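Local coordinates for protein putative deoxyribonuclease yjjV (PDB 1ZZM) that probably hydrolyses ester bonds as a TatD-type metal-dependent hydrolase that holds two divalent metal cations per subunit, at residues 8-13 with 206-211; 14-19 with 220-225; 37-42 with 95-100; 48-53 with 61-66. All coordinates share one frame; numbering follows the deposited sequence.

Contact 1 of 4, residues 8-13 with 206-211; sequences THCHFD and TDAPDM. With ZN (zinc ion), chain B.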
loop_
_atom_site.group_PDB
_atom_site.type_symbol
_atom_site.label_atom_id
_atom_site.label_comp_id
_atom_site.label_asym_id
_atom_site.label_seq_id
_atom_site.Cartn_x
_atom_site.Cartn_y
_atom_site.Cartn_z
ATOM N N THR A 8 -5.180 -3.815 0.713
ATOM C CA THR A 8 -4.139 -3.231 1.563
ATOM C C THR A 8 -3.678 -1.818 1.202
ATOM O O THR A 8 -2.733 -1.303 1.802
ATOM C CB THR A 8 -2.903 -4.128 1.615
ATOM O OG1 THR A 8 -2.350 -4.257 0.292
ATOM C CG2 THR A 8 -3.310 -5.534 2.148
ATOM N N HIS A 9 -4.363 -1.148 0.273
ATOM C CA HIS A 9 -3.897 0.199 -0.075
ATOM C C HIS A 9 -5.007 0.948 -0.820
ATOM O O HIS A 9 -5.156 0.816 -2.026
ATOM C CB HIS A 9 -2.662 0.072 -0.983
ATOM C CG HIS A 9 -1.883 1.344 -1.137
ATOM N ND1 HIS A 9 -0.687 1.571 -0.494
ATOM C CD2 HIS A 9 -2.127 2.449 -1.886
ATOM C CE1 HIS A 9 -0.225 2.762 -0.836
ATOM N NE2 HIS A 9 -1.087 3.313 -1.677
ATOM N N CYS A 10 -5.808 1.708 -0.089
ATOM C CA CYS A 10 -6.864 2.481 -0.717
ATOM C C CYS A 10 -6.918 3.852 -0.064
ATOM O O CYS A 10 -7.038 3.959 1.163
ATOM C CB CYS A 10 -8.219 1.766 -0.558
ATOM S SG CYS A 10 -9.619 2.743 -1.257
ATOM N N HIS A 11 -6.831 4.910 -0.878
ATOM C CA HIS A 11 -6.867 6.277 -0.362
ATOM C C HIS A 11 -8.335 6.645 -0.189
ATOM O O HIS A 11 -8.891 7.495 -0.894
ATOM C CB HIS A 11 -6.163 7.205 -1.351
ATOM C CG HIS A 11 -4.682 6.973 -1.411
ATOM N ND1 HIS A 11 -3.827 7.438 -0.441
ATOM C CD2 HIS A 11 -3.926 6.227 -2.251
ATOM C CE1 HIS A 11 -2.609 6.985 -0.665
ATOM N NE2 HIS A 11 -2.643 6.240 -1.755
ATOM N N PHE A 12 -8.942 5.990 0.781
ATOM C CA PHE A 12 -10.370 6.129 1.060
ATOM C C PHE A 12 -10.829 7.470 1.630
ATOM O O PHE A 12 -12.034 7.682 1.792
ATOM C CB PHE A 12 -10.758 5.014 2.014
ATOM C CG PHE A 12 -12.214 4.639 1.968
ATOM C CD1 PHE A 12 -12.716 3.907 0.908
ATOM C CD2 PHE A 12 -13.071 4.993 3.017
ATOM C CE1 PHE A 12 -14.067 3.521 0.872
ATOM C CE2 PHE A 12 -14.429 4.616 3.000
ATOM C CZ PHE A 12 -14.927 3.886 1.932
ATOM N N ASP A 13 -9.892 8.363 1.948
ATOM C CA ASP A 13 -10.238 9.680 2.479
ATOM C C ASP A 13 -10.336 10.717 1.355
ATOM O O ASP A 13 -10.615 11.888 1.602
ATOM C CB ASP A 13 -9.215 10.148 3.532
ATOM C CG ASP A 13 -7.781 10.125 3.025
ATOM O OD1 ASP A 13 -7.381 9.153 2.354
ATOM O OD2 ASP A 13 -7.058 11.089 3.336
ATOM N N THR A 206 -5.620 -1.931 -4.475
ATOM C CA THR A 206 -6.113 -1.189 -5.646
ATOM C C THR A 206 -5.427 0.170 -5.870
ATOM O O THR A 206 -5.300 0.624 -7.013
ATOM C CB THR A 206 -7.626 -0.822 -5.589
ATOM O OG1 THR A 206 -7.870 -0.002 -4.433
ATOM C CG2 THR A 206 -8.519 -2.095 -5.588
ATOM N N ASP A 207 -4.993 0.809 -4.787
ATOM C CA ASP A 207 -4.460 2.173 -4.797
ATOM C C ASP A 207 -5.608 3.099 -5.258
ATOM O O ASP A 207 -5.374 4.189 -5.782
ATOM C CB ASP A 207 -3.225 2.376 -5.712
ATOM C CG ASP A 207 -2.497 3.713 -5.424
ATOM O OD1 ASP A 207 -2.691 4.292 -4.338
ATOM O OD2 ASP A 207 -1.712 4.196 -6.260
ATOM N N ALA A 208 -6.856 2.670 -5.072
ATOM C CA ALA A 208 -7.984 3.529 -5.487
ATOM C C ALA A 208 -7.907 4.867 -4.757
ATOM O O ALA A 208 -7.562 4.928 -3.578
ATOM C CB ALA A 208 -9.335 2.841 -5.189
ATOM N N PRO A 209 -8.344 5.954 -5.410
ATOM C CA PRO A 209 -8.916 6.054 -6.750
ATOM C C PRO A 209 -7.943 6.029 -7.921
ATOM O O PRO A 209 -8.367 6.133 -9.066
ATOM C CB PRO A 209 -9.698 7.369 -6.662
ATOM C CG PRO A 209 -8.751 8.207 -5.916
ATOM C CD PRO A 209 -8.285 7.283 -4.781
ATOM N N ASP A 210 -6.647 5.911 -7.665
ATOM C CA ASP A 210 -5.711 5.878 -8.806
ATOM C C ASP A 210 -5.541 4.449 -9.342
ATOM O O ASP A 210 -6.203 3.525 -8.851
ATOM C CB ASP A 210 -4.353 6.459 -8.389
ATOM C CG ASP A 210 -4.459 7.907 -7.903
ATOM O OD1 ASP A 210 -5.384 8.637 -8.342
ATOM O OD2 ASP A 210 -3.601 8.333 -7.095
ATOM N N MET A 211 -4.671 4.288 -10.346
ATOM C CA MET A 211 -4.389 2.986 -10.966
ATOM C C MET A 211 -5.641 2.212 -11.450
ATOM O O MET A 211 -5.858 1.054 -11.091
ATOM C CB MET A 211 -3.536 2.134 -9.984
ATOM C CG MET A 211 -2.174 2.822 -9.567
ATOM S SD MET A 211 -0.966 1.912 -8.443
ATOM C CE MET A 211 -0.039 0.932 -9.645
HETATM ZN ZN ZN B . -1.054 5.247 -2.461
HETATM O O HOH W 1 0.036 6.137 -3.916
#
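The His-X-His metal motif of this TatD-type TIM barrel is formed by H9 and H11, which follow strand 5-7 and meet D207, just past strand 202-204, round a zinc ion. Both rings give the metal a nitrogen: H9 NE2 lies 2.1 Å from the zinc and H11 NE2 lies 2.0 Å from it. D207 OD1 stands at a longer 2.7 Å from the same ion, with OD2 turned away. Water 1 and E97 complete the site. With CG of H9 anti to its backbone N (chi1 -166°) and CG of H11 anti to its carbonyl carbon (chi1 -69°), two histidines of one short loop converge on one cation. D207 OD1 sits in the plane of the H11 ring, 3.1 Å from the ring atom CD2 of H11. The carboxylate runs alongside the H9 ring, the two planes turned 75° apart. Imidazole suits the place as a nitrogen ligand, while aspartate adds an oxygen on a short arm.

Behind the metal, the two loops are tied by their backbones. D207 N donates to H9 O over 2.8 Å, and H11 N donates to A208 O over 2.8 Å. T206 OG1 accepts from A208 N in an ST turn and is also hydrogen-bonded to D7, which braces the bend carrying D207. Small residues let the chains come close: C10 SG packs on A208 CB at 3.9 Å, and past the cis peptide before P209, the CD of that proline rests 4.0 Å from H11 CB.

Contact 2 of 4, residues 14-19 with 220-225; sequences FPPFSG and PNRPEQ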
loop_
_atom_site.group_PDB
_atom_site.type_symbol
_atom_site.label_atom_id
_atom_site.label_comp_id
_atom_site.label_asym_id
_atom_site.label_seq_id
_atom_site.Cartn_x
_atom_site.Cartn_y
_atom_site.Cartn_z
ATOM N N PHE A 14 -10.081 10.282 0.132
ATOM C CA PHE A 14 -10.195 11.170 -1.030
ATOM C C PHE A 14 -11.470 10.863 -1.820
ATOM O O PHE A 14 -12.116 9.829 -1.613
ATOM C CB PHE A 14 -9.027 10.950 -1.989
ATOM C CG PHE A 14 -7.728 11.556 -1.538
ATOM C CD1 PHE A 14 -6.948 10.939 -0.548
ATOM C CD2 PHE A 14 -7.284 12.754 -2.097
ATOM C CE1 PHE A 14 -5.731 11.528 -0.116
ATOM C CE2 PHE A 14 -6.083 13.341 -1.678
ATOM C CZ PHE A 14 -5.301 12.734 -0.685
ATOM N N PRO A 15 -11.819 11.740 -2.788
ATOM C CA PRO A 15 -13.006 11.547 -3.637
ATOM C C PRO A 15 -12.712 10.325 -4.513
ATOM O O PRO A 15 -11.566 10.111 -4.915
ATOM C CB PRO A 15 -13.045 12.827 -4.502
ATOM C CG PRO A 15 -12.271 13.850 -3.694
ATOM C CD PRO A 15 -11.138 13.016 -3.098
ATOM N N PRO A 16 -13.736 9.568 -4.926
ATOM C CA PRO A 16 -15.178 9.696 -4.699
ATOM C C PRO A 16 -15.705 9.103 -3.393
ATOM O O PRO A 16 -16.919 9.124 -3.157
ATOM C CB PRO A 16 -15.758 8.976 -5.914
ATOM C CG PRO A 16 -14.853 7.793 -6.029
ATOM C CD PRO A 16 -13.445 8.415 -5.800
ATOM N N PHE A 17 -14.819 8.613 -2.520
ATOM C CA PHE A 17 -15.280 7.967 -1.280
ATOM C C PHE A 17 -15.642 8.914 -0.144
ATOM O O PHE A 17 -16.498 8.597 0.707
ATOM C CB PHE A 17 -14.209 6.963 -0.801
ATOM C CG PHE A 17 -13.563 6.217 -1.928
ATOM C CD1 PHE A 17 -14.298 5.313 -2.690
ATOM C CD2 PHE A 17 -12.244 6.485 -2.287
ATOM C CE1 PHE A 17 -13.735 4.694 -3.807
ATOM C CE2 PHE A 17 -11.664 5.870 -3.396
ATOM C CZ PHE A 17 -12.407 4.977 -4.167
ATOM N N SER A 18 -14.982 10.066 -0.119
ATOM C CA SER A 18 -15.197 11.046 0.929
ATOM C C SER A 18 -16.645 11.494 0.866
ATOM O O SER A 18 -17.107 11.919 -0.194
ATOM C CB SER A 18 -14.261 12.246 0.712
ATOM O OG SER A 18 -14.428 13.179 1.770
ATOM N N GLY A 19 -17.358 11.383 1.985
ATOM C CA GLY A 19 -18.761 11.769 2.025
ATOM C C GLY A 19 -19.703 10.703 1.506
ATOM O O GLY A 19 -20.923 10.888 1.515
ATOM N N PRO A 220 -12.854 6.949 -11.641
ATOM C CA PRO A 220 -12.057 6.499 -10.494
ATOM C C PRO A 220 -12.031 5.011 -10.203
ATOM O O PRO A 220 -13.002 4.289 -10.425
ATOM C CB PRO A 220 -12.627 7.313 -9.325
ATOM C CG PRO A 220 -14.010 7.673 -9.775
ATOM C CD PRO A 220 -13.889 7.917 -11.245
ATOM N N ASN A 221 -10.884 4.545 -9.710
ATOM C CA ASN A 221 -10.742 3.152 -9.327
ATOM C C ASN A 221 -11.463 3.077 -7.972
ATOM O O ASN A 221 -11.611 4.078 -7.283
ATOM C CB ASN A 221 -9.248 2.800 -9.153
ATOM C CG ASN A 221 -9.005 1.304 -9.129
ATOM O OD1 ASN A 221 -9.899 0.529 -9.415
ATOM N ND2 ASN A 221 -7.772 0.892 -8.815
ATOM N N ARG A 222 -11.907 1.894 -7.587
ATOM C CA ARG A 222 -12.632 1.720 -6.333
ATOM C C ARG A 222 -12.123 0.433 -5.682
ATOM O O ARG A 222 -11.680 -0.481 -6.369
ATOM C CB ARG A 222 -14.145 1.625 -6.619
ATOM C CG ARG A 222 -14.722 2.843 -7.331
ATOM C CD ARG A 222 -16.263 2.750 -7.360
ATOM N NE ARG A 222 -16.831 2.719 -6.016
ATOM C CZ ARG A 222 -17.191 3.797 -5.327
ATOM N NH1 ARG A 222 -17.062 4.991 -5.865
ATOM N NH2 ARG A 222 -17.654 3.684 -4.079
ATOM N N PRO A 223 -12.181 0.345 -4.343
ATOM C CA PRO A 223 -11.684 -0.861 -3.665
ATOM C C PRO A 223 -12.314 -2.185 -4.060
ATOM O O PRO A 223 -11.646 -3.217 -3.983
ATOM C CB PRO A 223 -11.838 -0.519 -2.171
ATOM C CG PRO A 223 -13.023 0.452 -2.182
ATOM C CD PRO A 223 -12.732 1.319 -3.384
ATOM N N GLU A 224 -13.569 -2.183 -4.518
ATOM C CA GLU A 224 -14.171 -3.449 -4.919
ATOM C C GLU A 224 -13.411 -4.044 -6.106
ATOM O O GLU A 224 -13.536 -5.230 -6.381
ATOM C CB GLU A 224 -15.671 -3.288 -5.286
ATOM C CG GLU A 224 -15.943 -2.173 -6.255
ATOM C CD GLU A 224 -16.179 -0.853 -5.558
ATOM O OE1 GLU A 224 -15.520 -0.579 -4.528
ATOM O OE2 GLU A 224 -17.026 -0.071 -6.033
ATOM N N GLN A 225 -12.630 -3.222 -6.803
ATOM C CA GLN A 225 -11.876 -3.705 -7.947
ATOM C C GLN A 225 -10.783 -4.665 -7.494
ATOM O O GLN A 225 -10.172 -5.321 -8.320
ATOM C CB GLN A 225 -11.286 -2.531 -8.753
ATOM C CG GLN A 225 -12.355 -1.707 -9.531
ATOM C CD GLN A 225 -12.869 -2.470 -10.727
ATOM O OE1 GLN A 225 -13.468 -3.536 -10.583
ATOM N NE2 GLN A 225 -12.609 -1.947 -11.922
HETATM O O HOH W 2 -18.321 7.067 -4.091
#
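F17 brings the edge of its ring over the guanidinium of R222: CE1 of F17 stands 3.8 Å above the guanidinium plane, over its centre. The two planes are 63° apart, so a ring edge meets a flat cation. The side chains slide past each other in opposite directions, and the bend in the arginine at chi3 (61°) turns the guanidinium so that one face meets the edge of the F17 ring. P16 adds a second apolar neighbour, with its CG 3.6 Å from R222 NH1. P16 CD packs on P220 CB at 3.8 Å and lies over one face of the F17 ring, offset toward the rim; the cis peptide before P16 helps shape this turn. The same CE1 of F17 lies 3.5 Å from P223 CD, which approaches the ring obliquely. F17 CZ is 3.3 Å from N221 O, a buried carbonyl with no hydrogen-bonding partner in the model.

The charge of R222 is met from the side. R222 NE donates, nearly in the guanidinium plane, to E224 OE2 in a salt bridge of 2.8 Å on the syn side of the carboxylate. Water 2 links R222 NH1 to P16 O, accepting from the first and donating to the second. A leucine at R222 would probably leave E224 OE2 without its close salt-bridge partner, the edge of F17 without the flat group it rests on, and water 2 without this donor. Arginine therefore suits the spot, offering a flat face to carbon and its N-H groups to oxygen, so that a partly buried charge is packed and paired at once.

Contact 3 of 4, residues 37-42 with 95-100; sequences IVPATE and VGEIGL. With ZN (zinc ion), chain C; ZN (zinc ion), chain B.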
loop_
_atom_site.group_PDB
_atom_site.type_symbol
_atom_site.label_atom_id
_atom_site.label_comp_id
_atom_site.label_asym_id
_atom_site.label_seq_id
_atom_site.Cartn_x
_atom_site.Cartn_y
_atom_site.Cartn_z
ATOM N N ILE A 37 -7.051 -0.932 4.098
ATOM C CA ILE A 37 -6.025 -0.173 4.817
ATOM C C ILE A 37 -5.870 1.162 4.079
ATOM O O ILE A 37 -5.659 1.169 2.838
ATOM C CB ILE A 37 -4.671 -0.911 4.804
ATOM C CG1 ILE A 37 -4.785 -2.233 5.580
ATOM C CG2 ILE A 37 -3.599 -0.060 5.450
ATOM C CD1 ILE A 37 -5.722 -3.223 4.964
ATOM N N VAL A 38 -5.986 2.252 4.838
ATOM C CA VAL A 38 -5.943 3.631 4.325
ATOM C C VAL A 38 -4.649 4.329 4.725
ATOM O O VAL A 38 -4.469 4.709 5.877
ATOM C CB VAL A 38 -7.128 4.468 4.912
ATOM C CG1 VAL A 38 -7.167 5.855 4.281
ATOM C CG2 VAL A 38 -8.453 3.724 4.702
ATOM N N PRO A 39 -3.713 4.482 3.780
ATOM C CA PRO A 39 -2.456 5.150 4.123
ATOM C C PRO A 39 -2.568 6.655 3.927
ATOM O O PRO A 39 -3.119 7.115 2.909
ATOM C CB PRO A 39 -1.454 4.499 3.184
ATOM C CG PRO A 39 -2.254 4.149 1.976
ATOM C CD PRO A 39 -3.674 3.903 2.426
ATOM N N ALA A 40 -2.069 7.439 4.880
ATOM C CA ALA A 40 -2.177 8.903 4.724
ATOM C C ALA A 40 -1.138 9.402 3.731
ATOM O O ALA A 40 -0.214 8.663 3.368
ATOM C CB ALA A 40 -1.988 9.589 6.041
ATOM N N THR A 41 -1.291 10.660 3.306
ATOM C CA THR A 41 -0.377 11.292 2.353
ATOM C C THR A 41 0.366 12.490 2.916
ATOM O O THR A 41 1.427 12.871 2.414
ATOM C CB THR A 41 -1.143 11.785 1.119
ATOM O OG1 THR A 41 -2.205 12.667 1.550
ATOM C CG2 THR A 41 -1.741 10.563 0.324
ATOM N N GLU A 42 -0.181 13.079 3.971
ATOM C CA GLU A 42 0.413 14.275 4.556
ATOM C C GLU A 42 -0.212 14.553 5.898
ATOM O O GLU A 42 -1.341 14.140 6.145
ATOM C CB GLU A 42 0.201 15.494 3.637
ATOM C CG GLU A 42 -1.273 15.921 3.496
ATOM C CD GLU A 42 -1.420 17.195 2.651
ATOM O OE1 GLU A 42 -0.993 18.283 3.106
ATOM O OE2 GLU A 42 -1.936 17.091 1.526
ATOM N N VAL A 95 3.478 2.679 9.231
ATOM C CA VAL A 95 3.958 4.028 8.990
ATOM C C VAL A 95 3.790 3.997 7.497
ATOM O O VAL A 95 4.466 3.283 6.730
ATOM C CB VAL A 95 5.397 4.223 9.377
ATOM C CG1 VAL A 95 5.920 5.573 8.835
ATOM C CG2 VAL A 95 5.492 4.190 10.893
ATOM N N GLY A 96 2.831 4.769 7.078
ATOM C CA GLY A 96 2.552 4.693 5.708
ATOM C C GLY A 96 1.707 5.727 5.077
ATOM O O GLY A 96 0.942 6.510 5.659
ATOM N N GLU A 97 2.301 5.617 3.904
ATOM C CA GLU A 97 2.547 5.943 2.545
ATOM C C GLU A 97 3.717 6.870 2.565
ATOM O O GLU A 97 3.599 8.080 2.694
ATOM C CB GLU A 97 1.478 6.332 1.549
ATOM C CG GLU A 97 2.200 5.840 0.251
ATOM C CD GLU A 97 1.374 5.678 -1.014
ATOM O OE1 GLU A 97 0.163 5.979 -1.047
ATOM O OE2 GLU A 97 1.982 5.223 -2.004
ATOM N N ILE A 98 4.877 6.225 2.531
ATOM C CA ILE A 98 6.162 6.925 2.489
ATOM C C ILE A 98 6.876 6.265 1.313
ATOM O O ILE A 98 6.413 5.238 0.817
ATOM C CB ILE A 98 6.988 6.718 3.755
ATOM C CG1 ILE A 98 7.411 5.248 3.874
ATOM C CG2 ILE A 98 6.176 7.146 4.961
ATOM C CD1 ILE A 98 8.096 4.935 5.197
ATOM N N GLY A 99 7.958 6.881 0.836
ATOM C CA GLY A 99 8.670 6.282 -0.266
ATOM C C GLY A 99 9.360 7.328 -1.131
ATOM O O GLY A 99 9.706 8.410 -0.661
ATOM N N LEU A 100 9.600 6.942 -2.382
ATOM C CA LEU A 100 10.299 7.769 -3.343
ATOM C C LEU A 100 9.575 7.762 -4.674
ATOM O O LEU A 100 8.878 6.806 -5.014
ATOM C CB LEU A 100 11.701 7.223 -3.569
ATOM C CG LEU A 100 12.506 6.965 -2.287
ATOM C CD1 LEU A 100 13.646 6.084 -2.672
ATOM C CD2 LEU A 100 12.973 8.277 -1.623
HETATM ZN ZN ZN C . 1.735 5.028 -4.104
HETATM ZN ZN ZN B . -1.054 5.247 -2.461
HETATM O O HOH W 1 0.036 6.137 -3.916
HETATM O O HOH W 3 1.066 4.942 -6.434
#
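E97 rests its CB on P39 CB at 3.8 Å and reaches from there to bridge two zinc ions with its carboxylate. E97 OE1 binds one zinc at 2.0 Å and E97 OE2 binds the other at 2.1 Å. Water 1 lies between the metals, 2.0 Å from each zinc, and water 3 adds a further ligand to the ion held by OE2. H9, H11 and D207 serve the first ion, H133 and H157 the second, so the glutamate is shared by both sites.

How the carboxylate gets there is a matter of torsions and of backbone. CG of E97 lies anti to the backbone N (chi1 -153°) and the chain stays extended beyond it, giving the long straight arm that glutamate has and aspartate lacks. The backbone at E97 turns a corner with phi/psi of 97°/88°, which starts the side chain toward P39; the extended chain then carries the carboxylate to the metals.

The next shell packs round the stem of that arm. A40 O lies 3.4 Å from E97 CB, and P39 CB lies 3.9 Å from G96 C. Proline gives a rigid apolar rest at the end of strand 33-39, and it also touches H9; G96, with no side chain, presents bare backbone to P39 CB just before the corner. The side chain of H66 flanks E97 as well.

A carboxylate spread over two cations gives each metal one oxygen and holds the pair close enough to share a water, an arrangement consistent with the bridging water acting as nucleophile, as in related binuclear hydrolases.

Contact 4 of 4, residues 48-53 with 61-66; sequences RVLALA and AALGLH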
loop_
_atom_site.group_PDB
_atom_site.type_symbol
_atom_site.label_atom_id
_atom_site.label_comp_id
_atom_site.label_asym_id
_atom_site.label_seq_id
_atom_site.Cartn_x
_atom_site.Cartn_y
_atom_site.Cartn_z
ATOM N N ARG A 48 -8.313 13.052 9.500
ATOM C CA ARG A 48 -9.376 12.385 8.771
ATOM C C ARG A 48 -9.129 10.875 8.533
ATOM O O ARG A 48 -10.077 10.083 8.464
ATOM C CB ARG A 48 -9.628 13.126 7.462
ATOM C CG ARG A 48 -8.601 12.920 6.356
ATOM C CD ARG A 48 -8.943 13.885 5.189
ATOM N NE ARG A 48 -8.208 13.546 3.971
ATOM C CZ ARG A 48 -8.304 14.225 2.836
ATOM N NH1 ARG A 48 -9.093 15.295 2.757
ATOM N NH2 ARG A 48 -7.666 13.801 1.757
ATOM N N VAL A 49 -7.860 10.478 8.407
ATOM C CA VAL A 49 -7.537 9.076 8.210
ATOM C C VAL A 49 -7.737 8.357 9.552
ATOM O O VAL A 49 -8.309 7.267 9.598
ATOM C CB VAL A 49 -6.082 8.911 7.675
ATOM C CG1 VAL A 49 -5.611 7.404 7.693
ATOM C CG2 VAL A 49 -6.049 9.422 6.246
ATOM N N LEU A 50 -7.312 8.989 10.642
ATOM C CA LEU A 50 -7.497 8.374 11.958
ATOM C C LEU A 50 -8.990 8.261 12.249
ATOM O O LEU A 50 -9.434 7.261 12.807
ATOM C CB LEU A 50 -6.825 9.196 13.065
ATOM C CG LEU A 50 -5.283 9.152 13.142
ATOM C CD1 LEU A 50 -4.834 9.765 14.465
ATOM C CD2 LEU A 50 -4.772 7.717 13.093
ATOM N N ALA A 51 -9.765 9.284 11.885
ATOM C CA ALA A 51 -11.218 9.243 12.132
ATOM C C ALA A 51 -11.848 8.093 11.355
ATOM O O ALA A 51 -12.718 7.415 11.882
ATOM C CB ALA A 51 -11.887 10.562 11.730
ATOM N N LEU A 52 -11.419 7.871 10.115
ATOM C CA LEU A 52 -11.958 6.764 9.330
ATOM C C LEU A 52 -11.701 5.453 10.059
ATOM O O LEU A 52 -12.612 4.626 10.208
ATOM C CB LEU A 52 -11.286 6.685 7.938
ATOM C CG LEU A 52 -11.735 7.681 6.864
ATOM C CD1 LEU A 52 -10.932 7.459 5.546
ATOM C CD2 LEU A 52 -13.243 7.439 6.647
ATOM N N ALA A 53 -10.461 5.250 10.520
ATOM C CA ALA A 53 -10.134 3.991 11.191
ATOM C C ALA A 53 -10.863 3.833 12.517
ATOM O O ALA A 53 -11.241 2.731 12.895
ATOM C CB ALA A 53 -8.601 3.882 11.423
ATOM N N ALA A 61 -5.657 2.086 9.388
ATOM C CA ALA A 61 -4.876 3.215 8.884
ATOM C C ALA A 61 -3.362 3.081 8.964
ATOM O O ALA A 61 -2.843 2.243 9.703
ATOM C CB ALA A 61 -5.297 4.458 9.673
ATOM N N ALA A 62 -2.679 3.927 8.176
ATOM C CA ALA A 62 -1.236 4.076 8.205
ATOM C C ALA A 62 -1.061 5.613 8.151
ATOM O O ALA A 62 -1.863 6.316 7.497
ATOM C CB ALA A 62 -0.579 3.412 7.000
ATOM N N LEU A 63 -0.066 6.128 8.875
ATOM C CA LEU A 63 0.231 7.556 8.913
ATOM C C LEU A 63 1.649 7.720 8.397
ATOM O O LEU A 63 2.570 6.950 8.738
ATOM C CB LEU A 63 0.163 8.104 10.345
ATOM C CG LEU A 63 -1.169 7.932 11.069
ATOM C CD1 LEU A 63 -1.043 8.517 12.486
ATOM C CD2 LEU A 63 -2.274 8.637 10.260
ATOM N N GLY A 64 1.828 8.735 7.561
ATOM C CA GLY A 64 3.119 8.955 6.975
ATOM C C GLY A 64 2.995 10.088 5.981
ATOM O O GLY A 64 1.879 10.576 5.685
ATOM N N LEU A 65 4.134 10.452 5.411
ATOM C CA LEU A 65 4.221 11.578 4.476
ATOM C C LEU A 65 4.679 11.079 3.091
ATOM O O LEU A 65 5.809 10.659 2.937
ATOM C CB LEU A 65 5.227 12.568 5.074
ATOM C CG LEU A 65 4.996 12.975 6.547
ATOM C CD1 LEU A 65 6.176 13.805 7.055
ATOM C CD2 LEU A 65 3.720 13.810 6.688
ATOM N N HIS A 66 3.764 11.159 2.115
ATOM C CA HIS A 66 3.917 10.704 0.733
ATOM C C HIS A 66 4.890 11.558 -0.081
ATOM O O HIS A 66 4.853 12.788 -0.015
ATOM C CB HIS A 66 2.506 10.685 0.097
ATOM C CG HIS A 66 2.398 9.869 -1.158
ATOM N ND1 HIS A 66 3.094 10.170 -2.309
ATOM C CD2 HIS A 66 1.576 8.836 -1.478
ATOM C CE1 HIS A 66 2.707 9.365 -3.286
ATOM N NE2 HIS A 66 1.783 8.546 -2.807
#
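A61 is the small bump of strand 59-63 that fits the surface of helix 46-55: its methyl sits between V49 and A53, residues one turn apart. A61 CB is 3.6 Å from V49 CG1 and 3.8 Å from A53 CB. Alanine suits both A53 and A61, because a methyl on each side lets the backbones draw near, with CA atoms 5.8 Å apart. V49 is the larger projection. Its CG1, anti to the backbone N (chi1 170°), presses down beside A61 and reaches to 3.9 Å from A62 O, thus touching the strand's backbone as well.

Further along, the leucines interlock at about a right angle. The single methyl CD2 of L50 seats against the fork of L63, lying 3.9 Å from both CD1 and CD2 of that residue. Leucine suits both places, since its forked end can mesh with another branched side chain. With an alanine at L63, the methyl of L50 would probably lose its seat and a gap would open between the helix and the strand.

The segment axes approach to 8.3 Å and run nearly antiparallel, at 159°, as expected of the helix and second strand in a beta-alpha-beta crossover. V49 also touches V38 on the first strand, 33-39. On its other flank L63 meets L81 and A84 of helix 75-87, so this strand is packed beneath two successive helices of the barrel's outer layer.

Contacts 1 and 3 build the metal centre: their centres are 11 Å apart, both touch the zinc ion bound by H9 and H11, and C10 N is joined to I37 O at 3.0 Å. Contact 2 closes the same pair of loops farther out, its centre 7 Å from that of contact 1, with P209 O and N221 N 3.0 Å apart. Contact 4 lies 8 Å from contact 3, where L63 O lies 2.8 Å from G96 N and so probably helps to place the corner. D13 OD2 reaches R48 NE in a 2.8 Å salt bridge between contacts 1 and 4. Residues of all four contacts line the pocket holding a polyether, probably from the crystallisation liquor.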